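Long-range contacts in uncharacterized protein MJ1460 (Methanocaldococcus jannaschii DSM 2661, PDB 2OSD), which is of unknown function but carries a V4R domain, probably a small-molecule-binding module as in relatives, and holds a zinc ion: residues Tyr54-Glu59 and His117-Gly122; Leu64-Ile69 and Ala125-Glu130; Gly82-Asp87 and Tyr98-Ser103. The protein carries 3 engineered substitutions. One frame throughout, in Å; residues are numbered along the deposited sequence. Where two conformers were deposited one is given.

Contact 1: Tyr54-Glu59 and His117-Gly122. With ZN (zinc ion), chain E.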
# COMPACT_ATOMS: atom_id res chain seq x y z
N TYR A 54 -1.02 14.52 -1.49
CA TYR A 54 0.26 15.21 -1.53
C TYR A 54 0.82 15.26 -0.11
O TYR A 54 1.94 14.81 0.12
CB TYR A 54 0.11 16.63 -2.12
CG TYR A 54 1.42 17.41 -2.19
CD1 TYR A 54 2.37 17.18 -3.19
CD2 TYR A 54 1.72 18.36 -1.23
CE1 TYR A 54 3.57 17.91 -3.24
CE2 TYR A 54 2.88 19.07 -1.27
CZ TYR A 54 3.81 18.85 -2.26
OH TYR A 54 4.97 19.60 -2.22
N GLU A 55 -0.01 15.76 0.82
CA GLU A 55 0.36 15.86 2.24
C GLU A 55 0.79 14.53 2.88
O GLU A 55 1.70 14.49 3.71
CB GLU A 55 -0.78 16.50 3.05
CG GLU A 55 -1.05 17.96 2.63
CD GLU A 55 -2.12 18.68 3.47
OE1 GLU A 55 -2.87 18.01 4.20
OE2 GLU A 55 -2.20 19.92 3.38
N ILE A 56 0.16 13.43 2.46
CA ILE A 56 0.53 12.10 2.95
C ILE A 56 1.88 11.67 2.38
O ILE A 56 2.75 11.19 3.11
CB ILE A 56 -0.59 11.06 2.63
CG1 ILE A 56 -1.73 11.24 3.64
CG2 ILE A 56 -0.04 9.63 2.65
CD1 ILE A 56 -3.00 10.72 3.16
N GLY A 57 2.06 11.84 1.08
CA GLY A 57 3.39 11.75 0.49
C GLY A 57 4.45 12.60 1.20
O GLY A 57 5.57 12.13 1.40
N GLU A 58 4.13 13.83 1.60
CA GLU A 58 5.13 14.68 2.29
C GLU A 58 5.60 14.01 3.57
O GLU A 58 6.77 14.04 3.87
CB GLU A 58 4.56 16.06 2.65
CG GLU A 58 4.96 17.15 1.68
CD GLU A 58 4.33 18.48 2.02
OE1 GLU A 58 3.10 18.55 2.16
OE2 GLU A 58 5.09 19.45 2.16
N GLU A 59 4.65 13.40 4.29
CA GLU A 59 4.91 12.70 5.57
C GLU A 59 5.61 11.38 5.36
O GLU A 59 6.41 10.96 6.17
CB GLU A 59 3.61 12.46 6.33
CG GLU A 59 3.77 12.45 7.84
CD GLU A 59 4.22 13.83 8.38
OE1 GLU A 59 3.60 14.87 8.01
OE2 GLU A 59 5.20 13.88 9.16
N HIS A 117 0.28 11.80 -10.32
CA HIS A 117 1.23 11.44 -9.23
C HIS A 117 1.38 12.42 -8.07
O HIS A 117 2.47 12.84 -7.73
CB HIS A 117 2.58 11.04 -9.84
CG HIS A 117 2.51 9.78 -10.64
ND1 HIS A 117 2.59 9.76 -12.02
CD2 HIS A 117 2.33 8.50 -10.26
CE1 HIS A 117 2.50 8.52 -12.44
NE2 HIS A 117 2.32 7.73 -11.40
N ASP A 118 0.27 12.76 -7.45
CA ASP A 118 0.28 13.69 -6.33
C ASP A 118 1.02 13.14 -5.13
O ASP A 118 1.75 13.86 -4.45
CB ASP A 118 -1.14 14.00 -5.89
CG ASP A 118 -1.87 14.86 -6.86
OD1 ASP A 118 -1.39 15.01 -8.02
OD2 ASP A 118 -2.94 15.37 -6.47
N PHE A 119 0.81 11.87 -4.86
CA PHE A 119 1.43 11.23 -3.73
C PHE A 119 2.94 11.24 -3.88
O PHE A 119 3.63 11.69 -2.98
CB PHE A 119 0.85 9.81 -3.56
CG PHE A 119 1.56 8.99 -2.54
CD1 PHE A 119 1.56 9.35 -1.23
CD2 PHE A 119 2.19 7.82 -2.90
CE1 PHE A 119 2.21 8.59 -0.29
CE2 PHE A 119 2.85 7.07 -1.96
CZ PHE A 119 2.84 7.45 -0.67
N ILE A 120 3.45 10.74 -5.01
CA ILE A 120 4.88 10.86 -5.35
C ILE A 120 5.44 12.31 -5.26
O ILE A 120 6.57 12.51 -4.82
CB ILE A 120 5.18 10.21 -6.74
CG1 ILE A 120 5.24 8.68 -6.63
CG2 ILE A 120 6.52 10.68 -7.36
CD1 ILE A 120 5.31 7.95 -8.02
N ALA A 121 4.70 13.32 -5.69
CA ALA A 121 5.17 14.74 -5.58
C ALA A 121 5.46 15.11 -4.14
O ALA A 121 6.44 15.78 -3.85
CB ALA A 121 4.14 15.73 -6.18
N GLY A 122 4.59 14.68 -3.23
CA GLY A 122 4.77 14.90 -1.79
C GLY A 122 5.97 14.16 -1.23
O GLY A 122 6.71 14.71 -0.39
ZN ZN E . 3.08 11.31 -13.39
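Y54 and F119 are the two rings that pack across this helix pair, and each meets a glycine of the opposite helix. Y54 lies over G122. The CA of G122 sits 3.9 Å from the centroid of the Y54 ring and 28° off its normal, a CH-pi contact on one face. CG of Y54 is anti to the backbone N (chi1 180°), which carries the ring across to the 117-122 segment. The ring edge then takes A121, with Y54 CE1 3.7 Å from A121 CB. F119 presents its edge instead, with F119 CD1 3.4 Å from G57 N. I56 adds a methyl group, CG2, at 3.8 Å from F119 CE1.

The backbones come close as well. The short axes approach to 6.5 Å and cross at -37°. No hydrogen bond spans the pair. Four weak CA-H...O contacts accompany the close approach; among them, G122 CA lies 3.4 Å from Y54 O, and E58 CA lies 3.1 Å from G122 O. With no side chain at G57 or G122, the two backbones meet directly: G57 CA is turned towards F119 O and G122 CA towards Y54 O.

Metal binding lies at the start of the second helix. H117 is its N-cap residue, and its ND1 binds zinc at 2.1 Å. The site is completed by E140, C143 and C151.

The contact joins helix 53-64 to helix 118-132. Y54 OH is hydrogen-bonded to V138 N on strand 137-142, while F119 is edge-to-face with F60 and also meets the F36 ring of the second subunit. Behind helix 118-132, I120 and A121 pack on F153 of strand 151-156.

Contact 2: Leu64-Ile69 and Ala125-Glu130. With CA (calcium ion), chain B; CA (calcium ion), chain C; EDO (1,2-ethanediol), chain G.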
# COMPACT_ATOMS: atom_id res chain seq x y z
N LEU A 64 10.76 8.16 5.10
CA LEU A 64 11.83 7.49 4.35
C LEU A 64 13.21 8.12 4.66
O LEU A 64 14.21 7.42 4.65
CB LEU A 64 11.58 7.56 2.84
CG LEU A 64 10.35 6.98 2.19
CD1 LEU A 64 10.42 7.37 0.72
CD2 LEU A 64 10.26 5.46 2.35
N SER A 65 13.23 9.42 4.90
CA SER A 65 14.42 10.21 5.30
C SER A 65 15.70 9.75 4.63
O SER A 65 16.60 9.25 5.30
CB SER A 65 14.62 10.24 6.83
OG SER A 65 15.82 10.93 7.21
N PRO A 66 15.81 9.96 3.32
CA PRO A 66 17.06 9.61 2.64
C PRO A 66 18.19 10.57 3.02
O PRO A 66 17.93 11.70 3.40
CB PRO A 66 16.68 9.70 1.16
CG PRO A 66 15.59 10.75 1.14
CD PRO A 66 14.82 10.54 2.39
N LYS A 67 19.44 10.09 2.92
CA LYS A 67 20.63 10.82 3.36
C LYS A 67 21.13 11.81 2.30
O LYS A 67 21.70 12.85 2.63
CB LYS A 67 21.76 9.81 3.69
CG LYS A 67 22.66 10.21 4.82
N ASN A 68 21.00 11.44 1.03
CA ASN A 68 21.47 12.26 -0.08
C ASN A 68 20.60 11.96 -1.30
O ASN A 68 19.73 11.11 -1.24
CB ASN A 68 22.98 12.06 -0.33
CG ASN A 68 23.41 10.58 -0.47
OD1 ASN A 68 22.74 9.76 -1.10
ND2 ASN A 68 24.56 10.26 0.08
N ILE A 69 20.82 12.66 -2.40
CA ILE A 69 20.01 12.45 -3.59
C ILE A 69 20.20 11.03 -4.12
O ILE A 69 19.23 10.41 -4.54
CB ILE A 69 20.27 13.55 -4.66
CG1 ILE A 69 19.51 14.82 -4.27
CG2 ILE A 69 19.83 13.08 -6.08
CD1 ILE A 69 20.01 16.07 -4.92
N ALA A 125 8.87 16.06 -2.09
CA ALA A 125 8.93 17.23 -1.20
C ALA A 125 9.53 16.89 0.20
O ALA A 125 10.41 17.57 0.68
CB ALA A 125 7.56 17.83 -1.06
N GLY A 126 9.02 15.85 0.85
CA GLY A 126 9.48 15.46 2.18
C GLY A 126 10.87 14.84 2.24
O GLY A 126 11.60 15.09 3.19
N CYS A 127 11.24 14.04 1.24
CA CYS A 127 12.61 13.53 1.13
C CYS A 127 13.62 14.65 0.93
O CYS A 127 14.74 14.62 1.47
CB CYS A 127 12.73 12.59 -0.03
SG CYS A 127 11.85 11.05 0.16
N LEU A 128 13.25 15.63 0.10
CA LEU A 128 14.13 16.76 -0.16
C LEU A 128 14.37 17.57 1.10
O LEU A 128 15.50 17.99 1.32
CB LEU A 128 13.63 17.66 -1.30
CG LEU A 128 13.77 17.09 -2.71
CD1 LEU A 128 13.05 17.98 -3.68
CD2 LEU A 128 15.25 16.88 -3.14
N GLU A 129 13.34 17.80 1.93
CA GLU A 129 13.57 18.56 3.19
C GLU A 129 14.40 17.72 4.22
O GLU A 129 15.17 18.24 4.99
CB GLU A 129 12.27 19.12 3.80
CG GLU A 129 11.82 18.50 5.11
CD GLU A 129 12.46 19.08 6.33
OE1 GLU A 129 13.07 20.14 6.23
OE2 GLU A 129 12.36 18.50 7.42
N GLU A 130 14.23 16.41 4.20
CA GLU A 130 15.07 15.54 5.02
C GLU A 130 16.56 15.56 4.61
O GLU A 130 17.46 15.45 5.48
CB GLU A 130 14.50 14.13 5.03
CG GLU A 130 13.33 13.97 6.03
CD GLU A 130 13.79 14.08 7.46
OE1 GLU A 130 14.44 13.12 7.89
OE2 GLU A 130 13.55 15.11 8.18
CA CA B . 13.18 17.52 8.93
CA CA C . 15.46 14.44 9.89
C1 EDO G . 18.69 11.91 7.24
O1 EDO G . 18.61 12.61 5.98
C2 EDO G . 19.02 10.43 7.05
O2 EDO G . 17.96 9.59 7.52
O HOH W 1 15.27 17.84 7.66
O HOH W 2 12.05 16.15 10.01
O HOH W 3 10.88 18.38 9.59
O HOH W 4 13.57 13.54 10.66
O HOH W 5 16.77 12.30 9.99
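A two-calcium site lies beside the contact of S65 with E130, where the turn after helix 53-64 meets helix 118-132. S65 OG donates a hydrogen bond to E130 OE1 at 2.7 Å. E130 OE1 accepts on its anti lone pair, on the side away from the other carboxylate oxygen. S65 has a positive phi and is the first residue to leave the helix. Its OG is anti to the backbone N (chi1 176°), which brings it to the carboxylate.

E130 chelates one calcium with both oxygens: OE1 is 2.6 Å from the chain C ion. OE2 bridges, at 2.6 Å from both the chain B and the chain C calcium. E129 OE2 binds only the chain B ion; its 2.0 Å is short for calcium, so the distance is doubtful. Waters fill further positions on both ions, and water 1 also donates to E129 O. A 1,2-ethanediol, probably from the crystallisation liquor, sits over the turn and donates from O2 to S65 O at 2.6 Å.

The rest is apolar. The P66 ring lies against C127, with P66 CG 3.6 Å from C127 CB. L64 CD1 reaches C127 SG at 4.0 Å. I75 of helix 69-79 also packs on L64 and P66.

Crystal neighbours touch E129 and E130, so the lattice may contribute to the site. The chemistry is that of a shared carboxylate. Two metal ions and a serine hydroxyl grip E130, which fixes the rotation of the group and probably favours its ionised form.

Contact 3: Gly82-Asp87 and Tyr98-Ser103; sequences GDLEID and YKIKLS
The carboxylate of E85 is the flat group of this strand pair, and K101 and S103 of the facing strand meet its two oxygens. E85 OE1 lies 3.3 Å from K101 CB. At the other oxygen, S103 OG donates to E85 OE2 at 3.1 Å, which accepts on its syn lone pair. This bond is doubtful, since a second conformer of E85 was modelled. In this conformer, OE1 of E85 also has a salt bridge to K150.

The backbones pair alongside. K101 N donates to E85 O at 3.1 Å, and E85 N returns a bond to K101 O at 2.8 Å. D83 and S103 form the next hydrogen-bonded pair, with S103 N 3.0 Å from D83 O. Between these two pairs, L84 and L102 form a non-hydrogen-bonded pair. The strands run antiparallel, at 159°.

The two faces of the sheet differ. One carries D83, E85, K101 and S103. The other face is apolar. L84 CD2 touches I100 CG2 at 3.6 Å and L102 CD1 at 3.9 Å. I86 and I100 run side by side, with I86 CG1 3.8 Å from I100 CG2. CG2 of I100 is anti to the backbone N, which lets this one methyl touch both L84 CD2 and I86 CG1.

Strand 83-85 is an edge strand of the sheet within this chain. Strand 98-103 is flanked on its far side by 151-156, through backbone bonds of I100 with F153 and L102 with C151. Helix 118-132 packs on the apolar face with I120 and L124. Helix 69-79 adds L72 and F76.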
# COMPACT_ATOMS: atom_id res chain seq x y z
N GLY A 82 10.18 3.81 -9.91
CA GLY A 82 10.84 4.16 -11.16
C GLY A 82 12.20 4.82 -11.00
O GLY A 82 12.75 4.94 -9.89
N ASP A 83 12.72 5.26 -12.15
CA ASP A 83 14.03 5.92 -12.23
C ASP A 83 13.93 7.44 -12.19
O ASP A 83 13.55 8.06 -13.18
CB ASP A 83 14.73 5.46 -13.52
CG ASP A 83 14.69 3.96 -13.68
OD1 ASP A 83 13.68 3.44 -14.23
OD2 ASP A 83 15.65 3.29 -13.20
N LEU A 84 14.29 8.02 -11.05
CA LEU A 84 14.30 9.48 -10.87
C LEU A 84 15.55 10.10 -11.46
O LEU A 84 16.64 9.64 -11.17
CB LEU A 84 14.31 9.86 -9.38
CG LEU A 84 13.07 9.85 -8.50
CD1 LEU A 84 13.55 10.08 -7.08
CD2 LEU A 84 12.08 10.92 -8.90
N GLU A 85 15.39 11.13 -12.28
CA GLU A 85 16.51 11.89 -12.79
C GLU A 85 16.58 13.20 -12.01
O GLU A 85 15.59 13.94 -11.91
CB GLU A 85 16.39 12.13 -14.30
CG GLU A 85 16.54 10.85 -15.15
CD GLU A 85 15.25 10.41 -15.87
OE1 GLU A 85 14.67 11.25 -16.59
OE2 GLU A 85 14.86 9.23 -15.74
N ILE A 86 17.74 13.46 -11.41
CA ILE A 86 17.96 14.66 -10.61
C ILE A 86 19.38 15.10 -10.82
O ILE A 86 20.28 14.31 -10.62
CB ILE A 86 17.77 14.39 -9.09
CG1 ILE A 86 16.41 13.75 -8.80
CG2 ILE A 86 17.91 15.67 -8.35
CD1 ILE A 86 16.14 13.40 -7.32
N ASP A 87 19.59 16.35 -11.22
CA ASP A 87 20.94 16.86 -11.43
C ASP A 87 21.48 17.44 -10.11
O ASP A 87 21.13 18.55 -9.71
CB ASP A 87 20.96 17.90 -12.57
CG ASP A 87 22.37 18.43 -12.90
OD1 ASP A 87 23.30 18.27 -12.07
OD2 ASP A 87 22.55 19.01 -13.99
N TYR A 98 14.09 23.74 -9.53
CA TYR A 98 14.77 22.54 -10.00
C TYR A 98 13.71 21.75 -10.77
O TYR A 98 12.51 22.03 -10.67
CB TYR A 98 15.34 21.74 -8.81
CG TYR A 98 16.17 22.59 -7.87
CD1 TYR A 98 17.54 22.79 -8.10
CD2 TYR A 98 15.58 23.24 -6.78
CE1 TYR A 98 18.30 23.61 -7.26
CE2 TYR A 98 16.34 24.06 -5.94
CZ TYR A 98 17.70 24.23 -6.18
OH TYR A 98 18.45 25.03 -5.35
N LYS A 99 14.16 20.77 -11.54
CA LYS A 99 13.27 19.90 -12.31
C LYS A 99 13.72 18.48 -12.02
O LYS A 99 14.92 18.19 -12.05
CB LYS A 99 13.42 20.18 -13.79
CG LYS A 99 12.21 19.88 -14.66
CD LYS A 99 12.62 19.90 -16.14
CE LYS A 99 11.68 20.73 -17.00
NZ LYS A 99 12.42 21.29 -18.18
N ILE A 100 12.75 17.61 -11.70
CA ILE A 100 13.01 16.23 -11.46
C ILE A 100 12.12 15.40 -12.41
O ILE A 100 10.91 15.61 -12.51
CB ILE A 100 12.67 15.86 -9.99
CG1 ILE A 100 13.55 16.64 -9.01
CG2 ILE A 100 12.80 14.33 -9.74
CD1 ILE A 100 13.27 16.36 -7.54
N LYS A 101 12.73 14.44 -13.10
CA LYS A 101 11.99 13.59 -14.00
C LYS A 101 11.85 12.21 -13.37
O LYS A 101 12.66 11.84 -12.53
CB LYS A 101 12.66 13.54 -15.36
CG LYS A 101 12.83 14.94 -15.99
CD LYS A 101 13.65 14.89 -17.25
CE LYS A 101 13.21 15.92 -18.25
NZ LYS A 101 14.02 15.79 -19.50
N LEU A 102 10.78 11.50 -13.72
CA LEU A 102 10.56 10.17 -13.22
C LEU A 102 10.17 9.30 -14.41
O LEU A 102 9.17 9.57 -15.07
CB LEU A 102 9.46 10.15 -12.15
CG LEU A 102 9.11 8.79 -11.50
CD1 LEU A 102 10.31 8.10 -10.85
CD2 LEU A 102 8.02 8.98 -10.50
N SER A 103 11.01 8.32 -14.71
CA SER A 103 10.76 7.37 -15.79
C SER A 103 10.20 6.12 -15.15
O SER A 103 10.58 5.78 -14.05
CB SER A 103 12.04 6.98 -16.50
OG SER A 103 12.49 8.05 -17.28

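Overall arrangement
Helix 118-132 ties the contacts together. Contact 1 uses its first turn and contact 2 lies further along, their centres about 13 Å apart. They touch through A125, whose CB is 3.3 Å from Y54 OH. Contact 3 lies in the chain inside the loops closed by both others. It is about 15 Å from contact 1 and about 14 Å from contact 2, centre to centre. I120 CD1 meets L102 CD2 at 3.8 Å, and I69 CG2 meets I86 CB at 3.9 Å. The metals lie at two places: zinc at the N-terminal end of the shared helix, about 6 Å from the side chain of L102, and calcium at contact 2.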